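Local coordinates for DNA repair and telomere maintenance protein nbs1 (Schizosaccharomyces pombe, PDB 3HUF), which works in the MRN complex in DNA double-strand break repair, telomere maintenance and meiosis, recognising phosphorylated proteins through its FHA and BRCT domains, at residues T148-M153 with S196-A201; M166-F169 with V174-D177; A168-T173 with E220-S225; N224-F229 with K299-R304; H242-L247 with E295-I300. All coordinates share one frame; numbering follows the deposited sequence.

Interaction 1. Residues T148-M153 with S196-A201. With SCN (thiocyanate ion), chain E.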
# COMPACT_ATOMS: atom_id res chain seq x y z
N THR A 148 -4.57 -1.67 0.88
CA THR A 148 -3.24 -2.28 1.04
C THR A 148 -2.52 -2.32 -0.29
O THR A 148 -3.09 -2.77 -1.29
CB THR A 148 -3.36 -3.74 1.53
OG1 THR A 148 -3.92 -3.75 2.83
CG2 THR A 148 -1.99 -4.42 1.59
N THR A 149 -1.29 -1.80 -0.30
CA THR A 149 -0.41 -1.93 -1.46
C THR A 149 0.71 -2.96 -1.23
O THR A 149 1.21 -3.54 -2.18
CB THR A 149 0.24 -0.56 -1.84
OG1 THR A 149 0.92 -0.04 -0.70
CG2 THR A 149 -0.82 0.45 -2.28
N HIS A 150 1.11 -3.16 0.03
CA HIS A 150 2.24 -4.06 0.33
C HIS A 150 1.89 -4.92 1.51
O HIS A 150 1.15 -4.47 2.41
CB HIS A 150 3.51 -3.28 0.65
CG HIS A 150 4.03 -2.48 -0.49
ND1 HIS A 150 3.45 -1.29 -0.90
CD2 HIS A 150 5.08 -2.68 -1.32
CE1 HIS A 150 4.11 -0.81 -1.93
NE2 HIS A 150 5.12 -1.62 -2.20
N PHE A 151 2.42 -6.13 1.53
CA PHE A 151 2.12 -7.10 2.56
C PHE A 151 3.42 -7.66 3.09
O PHE A 151 4.21 -8.18 2.32
CB PHE A 151 1.27 -8.25 1.99
CG PHE A 151 0.93 -9.31 3.01
CD1 PHE A 151 -0.21 -9.19 3.79
CD2 PHE A 151 1.77 -10.42 3.21
CE1 PHE A 151 -0.53 -10.17 4.73
CE2 PHE A 151 1.46 -11.40 4.15
CZ PHE A 151 0.31 -11.27 4.91
N VAL A 152 3.62 -7.55 4.41
CA VAL A 152 4.83 -8.07 5.05
C VAL A 152 4.60 -9.48 5.55
O VAL A 152 3.91 -9.66 6.55
CB VAL A 152 5.25 -7.24 6.28
CG1 VAL A 152 6.63 -7.71 6.78
CG2 VAL A 152 5.25 -5.75 5.94
N MET A 153 5.20 -10.46 4.89
CA MET A 153 5.12 -11.85 5.37
C MET A 153 6.09 -12.04 6.51
O MET A 153 7.12 -11.36 6.56
CB MET A 153 5.45 -12.83 4.25
CG MET A 153 6.68 -12.46 3.47
SD MET A 153 7.44 -13.77 2.49
CE MET A 153 6.07 -14.60 1.79
N SER A 196 11.00 7.00 -4.69
CA SER A 196 12.30 6.48 -4.22
C SER A 196 12.30 5.14 -3.49
O SER A 196 13.30 4.43 -3.52
CB SER A 196 12.97 7.49 -3.30
OG SER A 196 13.64 8.44 -4.06
N LEU A 197 11.22 4.81 -2.80
CA LEU A 197 11.15 3.61 -1.96
C LEU A 197 10.39 2.45 -2.62
O LEU A 197 10.45 1.31 -2.14
CB LEU A 197 10.49 3.96 -0.60
CG LEU A 197 11.01 5.22 0.11
CD1 LEU A 197 10.14 5.62 1.32
CD2 LEU A 197 12.46 5.07 0.50
N MET A 198 9.68 2.74 -3.71
CA MET A 198 8.78 1.77 -4.36
C MET A 198 9.45 0.67 -5.17
O MET A 198 9.02 -0.48 -5.07
CB MET A 198 7.76 2.47 -5.28
CG MET A 198 6.75 3.36 -4.64
SD MET A 198 5.94 2.69 -3.18
CE MET A 198 4.40 3.63 -3.24
N PRO A 199 10.42 1.02 -6.04
CA PRO A 199 11.05 -0.04 -6.79
C PRO A 199 11.81 -1.07 -5.95
O PRO A 199 11.95 -2.21 -6.37
CB PRO A 199 12.04 0.72 -7.71
CG PRO A 199 11.47 2.08 -7.82
CD PRO A 199 10.97 2.33 -6.44
N ASP A 200 12.32 -0.68 -4.79
CA ASP A 200 13.08 -1.62 -3.94
C ASP A 200 12.11 -2.63 -3.37
O ASP A 200 12.48 -3.77 -3.15
CB ASP A 200 13.81 -0.93 -2.79
CG ASP A 200 15.09 -0.23 -3.23
OD1 ASP A 200 15.20 1.00 -3.02
OD2 ASP A 200 15.99 -0.89 -3.77
N ALA A 201 10.88 -2.19 -3.13
CA ALA A 201 9.83 -3.13 -2.68
C ALA A 201 9.53 -4.21 -3.72
O ALA A 201 9.33 -5.38 -3.37
CB ALA A 201 8.58 -2.37 -2.31
S SCN E . 6.48 7.99 -3.03
C SCN E . 7.57 6.68 -2.62
N SCN E . 8.48 5.93 -2.56
O HOH W 1 6.54 -1.21 -4.54

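Interaction 2. Residues M166-F169 with V174-D177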
# COMPACT_ATOMS: atom_id res chain seq x y z
N MET A 166 -0.85 -15.97 0.96
CA MET A 166 -1.44 -16.55 -0.24
C MET A 166 -2.42 -15.58 -0.88
O MET A 166 -2.43 -15.39 -2.11
CB MET A 166 -2.18 -17.83 0.10
CG MET A 166 -1.34 -18.94 0.72
SD MET A 166 -2.42 -20.21 1.43
CE MET A 166 -1.21 -21.27 2.27
N TYR A 167 -3.26 -14.98 -0.03
CA TYR A 167 -4.25 -14.02 -0.43
C TYR A 167 -3.64 -12.76 -1.04
O TYR A 167 -4.07 -12.33 -2.11
CB TYR A 167 -5.17 -13.66 0.74
CG TYR A 167 -6.37 -12.84 0.32
CD1 TYR A 167 -7.16 -13.22 -0.77
CD2 TYR A 167 -6.72 -11.68 1.01
CE1 TYR A 167 -8.27 -12.48 -1.16
CE2 TYR A 167 -7.83 -10.93 0.64
CZ TYR A 167 -8.59 -11.33 -0.44
OH TYR A 167 -9.67 -10.55 -0.80
N ALA A 168 -2.61 -12.21 -0.37
CA ALA A 168 -1.89 -11.06 -0.89
C ALA A 168 -1.29 -11.34 -2.27
O ALA A 168 -1.41 -10.52 -3.18
CB ALA A 168 -0.82 -10.62 0.06
N PHE A 169 -0.65 -12.50 -2.40
CA PHE A 169 -0.09 -12.92 -3.69
C PHE A 169 -1.14 -12.91 -4.81
O PHE A 169 -0.89 -12.40 -5.91
CB PHE A 169 0.48 -14.33 -3.55
CG PHE A 169 1.26 -14.77 -4.73
CD1 PHE A 169 2.53 -14.26 -4.97
CD2 PHE A 169 0.74 -15.72 -5.61
CE1 PHE A 169 3.27 -14.68 -6.06
CE2 PHE A 169 1.47 -16.14 -6.69
CZ PHE A 169 2.73 -15.62 -6.92
N VAL A 174 2.05 -6.41 -3.53
CA VAL A 174 3.50 -6.57 -3.48
C VAL A 174 3.89 -7.19 -2.13
O VAL A 174 3.58 -6.65 -1.07
CB VAL A 174 4.22 -5.21 -3.70
CG1 VAL A 174 5.74 -5.36 -3.66
CG2 VAL A 174 3.78 -4.58 -5.02
N ILE A 175 4.57 -8.33 -2.15
CA ILE A 175 4.93 -9.00 -0.92
C ILE A 175 6.34 -8.60 -0.51
O ILE A 175 7.28 -8.70 -1.29
CB ILE A 175 4.76 -10.53 -1.03
CG1 ILE A 175 3.27 -10.87 -1.24
CG2 ILE A 175 5.34 -11.25 0.21
CD1 ILE A 175 3.05 -12.31 -1.60
N ILE A 176 6.49 -8.12 0.71
CA ILE A 176 7.81 -7.70 1.14
C ILE A 176 8.17 -8.45 2.41
O ILE A 176 7.37 -9.24 2.92
CB ILE A 176 7.84 -6.17 1.39
CG1 ILE A 176 6.71 -5.75 2.33
CG2 ILE A 176 7.77 -5.42 0.06
CD1 ILE A 176 6.69 -4.27 2.66
N ASP A 177 9.36 -8.19 2.91
CA ASP A 177 9.74 -8.72 4.20
C ASP A 177 10.55 -7.73 5.01
O ASP A 177 10.71 -6.58 4.63
CB ASP A 177 10.44 -10.08 4.07
CG ASP A 177 11.77 -10.02 3.32
OD1 ASP A 177 12.28 -11.11 3.00
OD2 ASP A 177 12.34 -8.94 3.05

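Interaction 3. Residues A168-T173 with E220-S225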
# COMPACT_ATOMS: atom_id res chain seq x y z
N ALA A 168 -2.61 -12.21 -0.37
CA ALA A 168 -1.89 -11.06 -0.89
C ALA A 168 -1.29 -11.34 -2.27
O ALA A 168 -1.41 -10.52 -3.18
CB ALA A 168 -0.82 -10.62 0.06
N PHE A 169 -0.65 -12.50 -2.40
CA PHE A 169 -0.09 -12.92 -3.69
C PHE A 169 -1.14 -12.91 -4.81
O PHE A 169 -0.89 -12.40 -5.91
CB PHE A 169 0.48 -14.33 -3.55
CG PHE A 169 1.26 -14.77 -4.73
CD1 PHE A 169 2.53 -14.26 -4.97
CD2 PHE A 169 0.74 -15.72 -5.61
CE1 PHE A 169 3.27 -14.68 -6.06
CE2 PHE A 169 1.47 -16.14 -6.69
CZ PHE A 169 2.73 -15.62 -6.92
N LEU A 170 -2.30 -13.49 -4.51
CA LEU A 170 -3.36 -13.64 -5.50
C LEU A 170 -4.03 -12.33 -5.91
O LEU A 170 -4.35 -12.16 -7.08
CB LEU A 170 -4.40 -14.64 -5.01
CG LEU A 170 -3.95 -16.10 -5.15
CD1 LEU A 170 -4.84 -16.99 -4.32
CD2 LEU A 170 -3.99 -16.51 -6.60
N LYS A 171 -4.24 -11.42 -4.96
CA LYS A 171 -4.82 -10.12 -5.32
C LYS A 171 -3.78 -9.10 -5.84
O LYS A 171 -4.05 -7.90 -5.93
CB LYS A 171 -5.76 -9.55 -4.22
CG LYS A 171 -5.30 -9.67 -2.78
CD LYS A 171 -6.19 -8.85 -1.84
CE LYS A 171 -5.46 -8.50 -0.52
NZ LYS A 171 -6.09 -7.30 0.17
N LYS A 172 -2.60 -9.62 -6.18
CA LYS A 172 -1.52 -8.86 -6.83
C LYS A 172 -0.88 -7.77 -5.97
O LYS A 172 -0.34 -6.78 -6.47
CB LYS A 172 -1.94 -8.35 -8.21
CG LYS A 172 -2.16 -9.49 -9.21
CD LYS A 172 -3.09 -9.10 -10.34
CE LYS A 172 -3.13 -10.19 -11.39
NZ LYS A 172 -3.84 -9.73 -12.63
N THR A 173 -0.95 -7.97 -4.65
CA THR A 173 -0.27 -7.12 -3.70
C THR A 173 1.22 -7.42 -3.79
O THR A 173 1.61 -8.53 -4.13
CB THR A 173 -0.80 -7.39 -2.30
OG1 THR A 173 -2.22 -7.24 -2.32
CG2 THR A 173 -0.23 -6.43 -1.28
N GLU A 220 -0.66 -14.74 -12.00
CA GLU A 220 -1.40 -15.07 -13.22
C GLU A 220 -1.61 -16.56 -13.46
O GLU A 220 -2.67 -16.96 -13.97
CB GLU A 220 -0.73 -14.42 -14.42
N ASP A 221 -0.64 -17.39 -13.11
CA ASP A 221 -0.82 -18.84 -13.30
C ASP A 221 -1.69 -19.49 -12.22
O ASP A 221 -2.31 -20.54 -12.44
CB ASP A 221 0.51 -19.59 -13.56
CG ASP A 221 1.66 -19.09 -12.72
OD1 ASP A 221 1.52 -19.04 -11.48
OD2 ASP A 221 2.73 -18.77 -13.30
N CYS A 222 -1.76 -18.84 -11.05
CA CYS A 222 -2.60 -19.30 -9.94
C CYS A 222 -4.07 -18.96 -10.15
O CYS A 222 -4.95 -19.74 -9.81
CB CYS A 222 -2.12 -18.68 -8.63
SG CYS A 222 -1.18 -19.79 -7.60
N ILE A 223 -4.30 -17.77 -10.70
CA ILE A 223 -5.64 -17.22 -10.89
C ILE A 223 -6.45 -18.04 -11.90
O ILE A 223 -5.98 -18.30 -13.01
CB ILE A 223 -5.57 -15.71 -11.26
CG1 ILE A 223 -5.34 -14.87 -10.00
CG2 ILE A 223 -6.84 -15.23 -11.98
CD1 ILE A 223 -4.58 -13.58 -10.23
N ASN A 224 -7.64 -18.45 -11.47
CA ASN A 224 -8.54 -19.35 -12.23
C ASN A 224 -8.02 -20.75 -12.56
O ASN A 224 -8.43 -21.34 -13.56
CB ASN A 224 -9.10 -18.66 -13.48
CG ASN A 224 -10.43 -17.99 -13.23
OD1 ASN A 224 -10.52 -17.01 -12.48
ND2 ASN A 224 -11.49 -18.51 -13.84
N SER A 225 -7.14 -21.29 -11.73
CA SER A 225 -6.62 -22.65 -11.95
C SER A 225 -7.63 -23.75 -11.60
O SER A 225 -7.51 -24.89 -12.05
CB SER A 225 -5.27 -22.88 -11.24
OG SER A 225 -5.30 -22.52 -9.87

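Interaction 4. Residues N224-F229 with K299-R304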
# COMPACT_ATOMS: atom_id res chain seq x y z
N ASN A 224 -7.64 -18.45 -11.47
CA ASN A 224 -8.54 -19.35 -12.23
C ASN A 224 -8.02 -20.75 -12.56
O ASN A 224 -8.43 -21.34 -13.56
CB ASN A 224 -9.10 -18.66 -13.48
CG ASN A 224 -10.43 -17.99 -13.23
OD1 ASN A 224 -10.52 -17.01 -12.48
ND2 ASN A 224 -11.49 -18.51 -13.84
N SER A 225 -7.14 -21.29 -11.73
CA SER A 225 -6.62 -22.65 -11.95
C SER A 225 -7.63 -23.75 -11.60
O SER A 225 -7.51 -24.89 -12.05
CB SER A 225 -5.27 -22.88 -11.24
OG SER A 225 -5.30 -22.52 -9.87
N LEU A 226 -8.64 -23.40 -10.80
CA LEU A 226 -9.66 -24.37 -10.41
C LEU A 226 -11.02 -24.08 -11.03
O LEU A 226 -12.06 -24.47 -10.46
CB LEU A 226 -9.82 -24.40 -8.89
CG LEU A 226 -8.63 -24.75 -8.00
CD1 LEU A 226 -9.09 -24.73 -6.56
CD2 LEU A 226 -8.07 -26.12 -8.35
N GLU A 227 -11.03 -23.41 -12.19
CA GLU A 227 -12.29 -23.12 -12.88
C GLU A 227 -12.93 -24.44 -13.30
O GLU A 227 -12.24 -25.40 -13.64
CB GLU A 227 -12.09 -22.17 -14.06
CG GLU A 227 -11.33 -22.75 -15.26
CD GLU A 227 -10.48 -21.71 -15.98
OE1 GLU A 227 -10.85 -20.51 -15.97
OE2 GLU A 227 -9.44 -22.10 -16.55
N GLY A 228 -14.26 -24.49 -13.23
CA GLY A 228 -14.99 -25.74 -13.43
C GLY A 228 -15.35 -26.43 -12.12
O GLY A 228 -16.35 -27.15 -12.05
N PHE A 229 -14.53 -26.20 -11.09
CA PHE A 229 -14.80 -26.76 -9.77
C PHE A 229 -15.76 -25.89 -8.96
O PHE A 229 -16.06 -24.72 -9.34
CB PHE A 229 -13.51 -26.94 -8.97
CG PHE A 229 -12.64 -28.06 -9.46
CD1 PHE A 229 -11.63 -27.81 -10.39
CD2 PHE A 229 -12.81 -29.35 -8.98
CE1 PHE A 229 -10.82 -28.83 -10.83
CE2 PHE A 229 -12.00 -30.38 -9.43
CZ PHE A 229 -11.00 -30.12 -10.36
N LYS A 299 -1.21 -26.09 -1.57
CA LYS A 299 -0.23 -27.12 -1.91
C LYS A 299 -0.51 -27.75 -3.28
O LYS A 299 0.42 -28.02 -4.04
CB LYS A 299 -0.17 -28.20 -0.83
CG LYS A 299 0.26 -27.66 0.52
CD LYS A 299 0.60 -28.75 1.51
CE LYS A 299 1.23 -28.14 2.76
NZ LYS A 299 2.14 -29.08 3.46
N ILE A 300 -1.79 -27.95 -3.58
CA ILE A 300 -2.23 -28.51 -4.86
C ILE A 300 -2.20 -27.44 -5.96
O ILE A 300 -1.88 -27.72 -7.11
CB ILE A 300 -3.66 -29.11 -4.76
CG1 ILE A 300 -3.79 -30.00 -3.51
CG2 ILE A 300 -4.01 -29.91 -6.01
CD1 ILE A 300 -5.24 -30.37 -3.15
N ILE A 301 -2.51 -26.21 -5.57
CA ILE A 301 -2.65 -25.10 -6.52
C ILE A 301 -1.32 -24.73 -7.16
O ILE A 301 -1.27 -24.16 -8.26
CB ILE A 301 -3.35 -23.90 -5.83
CG1 ILE A 301 -4.62 -23.54 -6.59
CG2 ILE A 301 -2.42 -22.71 -5.61
CD1 ILE A 301 -5.81 -23.63 -5.70
N ILE A 302 -0.24 -25.09 -6.46
CA ILE A 302 1.13 -25.02 -6.95
C ILE A 302 1.47 -26.30 -7.71
O ILE A 302 1.65 -26.27 -8.93
CB ILE A 302 2.13 -24.88 -5.77
CG1 ILE A 302 2.07 -23.50 -5.14
CG2 ILE A 302 3.55 -25.19 -6.22
CD1 ILE A 302 2.75 -23.45 -3.79
N GLU A 303 1.49 -27.41 -6.97
CA GLU A 303 2.17 -28.67 -7.34
C GLU A 303 2.31 -28.96 -8.83
O GLU A 303 3.30 -28.56 -9.45
CB GLU A 303 1.56 -29.87 -6.60
N ARG A 304 1.32 -29.66 -9.39
CA ARG A 304 1.42 -30.21 -10.75
C ARG A 304 1.27 -29.19 -11.90
O ARG A 304 1.01 -28.00 -11.66
CB ARG A 304 0.46 -31.38 -10.93

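Interaction 5. Residues H242-L247 with E295-I300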
# COMPACT_ATOMS: atom_id res chain seq x y z
N HIS A 242 -13.45 -14.20 -1.67
CA HIS A 242 -12.74 -13.59 -2.77
C HIS A 242 -11.47 -14.37 -3.15
O HIS A 242 -11.15 -14.49 -4.32
CB HIS A 242 -12.42 -12.12 -2.50
CG HIS A 242 -11.77 -11.42 -3.65
ND1 HIS A 242 -12.25 -11.50 -4.94
CD2 HIS A 242 -10.66 -10.64 -3.72
CE1 HIS A 242 -11.47 -10.80 -5.75
NE2 HIS A 242 -10.49 -10.27 -5.03
N LEU A 243 -10.79 -14.89 -2.14
CA LEU A 243 -9.65 -15.77 -2.34
C LEU A 243 -10.05 -16.98 -3.21
O LEU A 243 -9.39 -17.27 -4.21
CB LEU A 243 -9.06 -16.19 -0.98
CG LEU A 243 -7.96 -17.26 -0.80
CD1 LEU A 243 -7.03 -17.35 -1.95
CD2 LEU A 243 -7.17 -16.96 0.46
N LEU A 244 -11.14 -17.65 -2.85
CA LEU A 244 -11.63 -18.81 -3.60
C LEU A 244 -12.18 -18.46 -4.99
O LEU A 244 -11.98 -19.21 -5.94
CB LEU A 244 -12.67 -19.60 -2.79
CG LEU A 244 -12.19 -20.05 -1.41
CD1 LEU A 244 -13.37 -20.55 -0.60
CD2 LEU A 244 -11.08 -21.11 -1.50
N GLU A 245 -12.86 -17.32 -5.09
CA GLU A 245 -13.21 -16.73 -6.38
C GLU A 245 -12.00 -16.61 -7.30
O GLU A 245 -12.04 -17.06 -8.44
CB GLU A 245 -13.78 -15.33 -6.20
CG GLU A 245 -15.25 -15.21 -6.46
CD GLU A 245 -15.71 -13.76 -6.48
OE1 GLU A 245 -16.88 -13.53 -6.87
OE2 GLU A 245 -14.91 -12.86 -6.12
N LEU A 246 -10.92 -16.00 -6.78
CA LEU A 246 -9.68 -15.83 -7.53
C LEU A 246 -9.08 -17.13 -8.06
O LEU A 246 -8.34 -17.11 -9.04
CB LEU A 246 -8.64 -15.04 -6.72
CG LEU A 246 -9.00 -13.57 -6.44
CD1 LEU A 246 -7.91 -12.87 -5.64
CD2 LEU A 246 -9.31 -12.81 -7.73
N LEU A 247 -9.41 -18.26 -7.42
CA LEU A 247 -9.00 -19.58 -7.88
C LEU A 247 -9.97 -20.12 -8.93
O LEU A 247 -9.75 -21.20 -9.47
CB LEU A 247 -8.86 -20.55 -6.70
CG LEU A 247 -7.91 -20.13 -5.57
CD1 LEU A 247 -7.94 -21.12 -4.40
CD2 LEU A 247 -6.48 -19.93 -6.07
N GLU A 295 -4.83 -23.98 3.16
CA GLU A 295 -3.44 -24.40 3.27
C GLU A 295 -3.18 -25.67 2.45
O GLU A 295 -2.18 -25.75 1.73
CB GLU A 295 -3.07 -24.61 4.75
CG GLU A 295 -2.91 -23.32 5.59
CD GLU A 295 -4.22 -22.80 6.22
OE1 GLU A 295 -5.34 -23.16 5.77
OE2 GLU A 295 -4.14 -22.00 7.19
N GLN A 296 -4.09 -26.64 2.54
CA GLN A 296 -3.99 -27.87 1.76
C GLN A 296 -4.26 -27.62 0.28
O GLN A 296 -3.64 -28.23 -0.60
CB GLN A 296 -4.94 -28.93 2.31
CG GLN A 296 -4.46 -29.59 3.60
CD GLN A 296 -5.57 -30.36 4.32
OE1 GLN A 296 -6.66 -29.83 4.55
NE2 GLN A 296 -5.29 -31.61 4.67
N LEU A 297 -5.19 -26.71 0.01
CA LEU A 297 -5.58 -26.33 -1.35
C LEU A 297 -4.45 -25.60 -2.09
O LEU A 297 -4.30 -25.77 -3.30
CB LEU A 297 -6.82 -25.43 -1.31
CG LEU A 297 -8.06 -25.72 -2.15
CD1 LEU A 297 -8.85 -24.43 -2.33
CD2 LEU A 297 -7.73 -26.33 -3.50
N TRP A 298 -3.69 -24.78 -1.36
CA TRP A 298 -2.53 -24.06 -1.91
C TRP A 298 -1.43 -25.04 -2.36
O TRP A 298 -0.81 -24.84 -3.40
CB TRP A 298 -1.99 -23.09 -0.87
CG TRP A 298 -0.89 -22.16 -1.34
CD1 TRP A 298 0.45 -22.29 -1.08
CD2 TRP A 298 -1.04 -20.96 -2.12
NE1 TRP A 298 1.14 -21.24 -1.65
CE2 TRP A 298 0.26 -20.41 -2.29
CE3 TRP A 298 -2.14 -20.29 -2.67
CZ2 TRP A 298 0.49 -19.24 -3.02
CZ3 TRP A 298 -1.91 -19.11 -3.39
CH2 TRP A 298 -0.60 -18.60 -3.55
N LYS A 299 -1.21 -26.09 -1.57
CA LYS A 299 -0.23 -27.12 -1.91
C LYS A 299 -0.51 -27.75 -3.28
O LYS A 299 0.42 -28.02 -4.04
CB LYS A 299 -0.17 -28.20 -0.83
CG LYS A 299 0.26 -27.66 0.52
CD LYS A 299 0.60 -28.75 1.51
CE LYS A 299 1.23 -28.14 2.76
NZ LYS A 299 2.14 -29.08 3.46
N ILE A 300 -1.79 -27.95 -3.58
CA ILE A 300 -2.23 -28.51 -4.86
C ILE A 300 -2.20 -27.44 -5.96
O ILE A 300 -1.88 -27.72 -7.11
CB ILE A 300 -3.66 -29.11 -4.76
CG1 ILE A 300 -3.79 -30.00 -3.51
CG2 ILE A 300 -4.01 -29.91 -6.01
CD1 ILE A 300 -5.24 -30.37 -3.15

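Interaction 1. Residues T148-M153 with S196-A201
His150, on a strand of the first BRCT sheet, lays its imidazole against Ala201 and Met198 at the start of helix 198-209. Its CB leads to CG beside the backbone N (chi1 -64°), which carries the ring off the strand towards the helix. Of the ring atoms, CD2 and NE2 meet the methyl of Ala201, with NE2 3.5 Å from Ala201 CB. CE1 of His150 is the ring atom nearest the thioether, 4.1 Å from Met198 SD, and the sulfur stands oblique to the ring. Met198 gets there because its chain bends at chi2 (-47°). ND1 of His150 and OG1 of Thr149 are hydrogen-bonded at 2.8 Å; NE2 of His150 meets, in the ring plane, a water 2.8 Å away that also donates to Met198 O. With alanine in place of Met198, the thioether is gone, and CE1 of His150 would probably lose its sulfur neighbour. Beside Met198, Leu197 N donates to the nitrogen of a thiocyanate ion, probably from the crystallisation liquor. Both imidazole nitrogens are thus engaged in a largely buried place, which fixes the ring's rotation, and a single water joins strand to helix without a direct polar bond.

Interaction 2. Residues M166-F169 with V174-D177
Ile175 packs against Ala168 and Phe169 inside a beta-alpha-beta crossover of the first BRCT sheet: strand 150-152, helix 163-170, then strand 174-176, which lies parallel to the first and next to it. Between the side chains the contact is apolar; the terminal methyl also touches the helix backbone. Ala168 turns its methyl to the strand, and Ala168 CB lies 4.3 Å from Ile175 CG1. The ethyl branch of Ile175 runs on extended (chi2 170°), which carries CD1 out to the helix backbone, 3.8 Å from Phe169 N. The same methyl is 3.8 Å from Phe169 CB, the two side chains crossing at roughly a right angle. Phe169 has its ring swung to the side opposite its backbone N (chi1 -171°), which places the ring with its edge at Ile175 CD1; the ring also meets that of Phe215. Polar bonds are found around the contact and not across it. The strand backbone pairs with its neighbour, Val174 with Thr149 and Phe151, Ile176 with Phe151 and Met153, and Asp177 sits at the N-cap of helix 178-184, its OD2 also bonded to Ser179 OG. Ile175 CD1 lies in the ring plane, 3.9 Å from Phe169 CD1.

Interaction 3. Residues A168-T173 with E220-S225
Leu170 puts its CD2 methyl over the Cys222 side chain, with Leu170 CD2 3.5 Å from Cys222 CB, and the same methyl runs on to Ile223 CG1. The leucine and isoleucine side chains lie alongside each other, pointing in opposite directions. Ile223 keeps CG1 beside its backbone N (chi1 -80°), and its CD1 ends 3.5 Å from the carbonyl oxygen Leu170 O. Lys172, on the solvent-exposed side, crosses that methyl at about a right angle, its CE 3.9 Å from Ile223 CD1. Were Ile223 an alanine, the Leu170 carbonyl and the Lys172 methylene would probably both lose their apolar cover, and a gap would open beside Leu170 CD2. Both backbones turn here. Helix 163-170 ends in a Schellman motif, Thr173 N bonding Ala168 O at 3.0 Å and Lys172 N, of a residue with positive phi, bonding Phe169 O. Across from it, Cys222 to Ser225 form a type II turn, where Cys222 O takes two bonds on one face, from Ser225 N and, at 2.8 Å, from Ser225 OG. The contact thus joins a BRCT 1 helix end to the chain leading into strand 230-234 with no hydrogen bond across it: carbon meets carbon, one methyl lies on a backbone carbonyl oxygen, and the lysine takes part through its CE methylene.

Interaction 4. Residues N224-F229 with K299-R304
Ser225 and Leu226 meet Ile301 where two overlapping beta turns, type I from Asn224 to Glu227 and type II from Leu226 to Phe229, lead into strand 230-234 of the second BRCT sheet. Asn224 opens the first turn and ties it across: ND2 of Asn224 donates to Glu227 OE1 at 3.0 Å, almost straight (163°), meeting the carboxylate from above its plane while staying near the plane of its own amide. Ser225 OG stands between the backbone N and the carbonyl carbon (chi1 51°), 3.5 Å from Ile301 CG1; its polar partner is Cys222 O, and toward Ile301 CG1 the hydroxyl makes only a van der Waals contact. Leu226 adds the carbon-to-carbon contact. Its CD1 is 3.6 Å from Ile301 CD1, and the two side chains cross at about a right angle. Ile301, near the end of helix 294-302, holds unusual torsions, both chi1 and chi2 lying away from the staggered positions, and it also leans on Leu247. Gly228 has a positive phi, at which a side chain would crowd the preceding carbonyl. Phe229 N then closes the second turn on Leu226 O at 3.1 Å, and Phe229 turns its ring edge to Leu226 C, which lies in the ring plane.

Interaction 5. Residues H242-L247 with E295-I300
Both close contacts fall on one methyl: CD1 of Leu297 lies 4.1 Å from Leu244 CD2 and 4.0 Å from Leu247 CD1. The backbones stay well apart, Leu244 CA and Leu297 CA being 9.9 Å from each other, and the closest approaches are made by leucine tips. Leu297 reaches over with a chi1 of -129°, away from the staggered positions, and its CD1 rests against both leucine tips of the other segment. Leu244 meets it crosswise, at about a right angle, whereas Leu247 runs alongside it in the opposite direction. Leu244 and Leu247 are three residues apart, about one turn, and so present their methyls on the same flank of helix 238-246 and its end. In the tandem-BRCT arrangement, helices 238-246 and 294-302 of the second repeat pack against helix 163-170 of the first: Leu243 touches Tyr167 and Leu170, and Trp298 lies on Met166 and Phe169. The indole of Trp298 also holds its NE1 to Gln214 O. Polar groups sit on the far flank, where His242 ND1 donates to Glu245 OE2 at 3.2 Å, nearly straight (170°) and in the plane of the imidazole. This bond fixes the rotation of the ring, one face of which is covered by Leu246 CG, offset toward the rim.

How the interactions relate
Interactions 1 and 2 pack helices against the first BRCT sheet and meet through backbone bonds of strands 150-152 and 174-176, but only interaction 1 uses a water and a polar ring; the side chains of interaction 2 meet as hydrocarbon. Interactions 2 and 3 both use helix 163-170, interaction 2 on its sheet side, interaction 3 at its C-terminal end, where the contact is only partly buried and an exposed lysine takes part. Interactions 4 and 5 share helix 294-302 in the second BRCT unit and touch through Leu226 N to Leu247 O; both are buried, interaction 5 among leucines, interaction 4 with a serine hydroxyl against an isoleucine. Trp298 of interaction 5 packs on Leu170 of interaction 3, joining the two BRCT units.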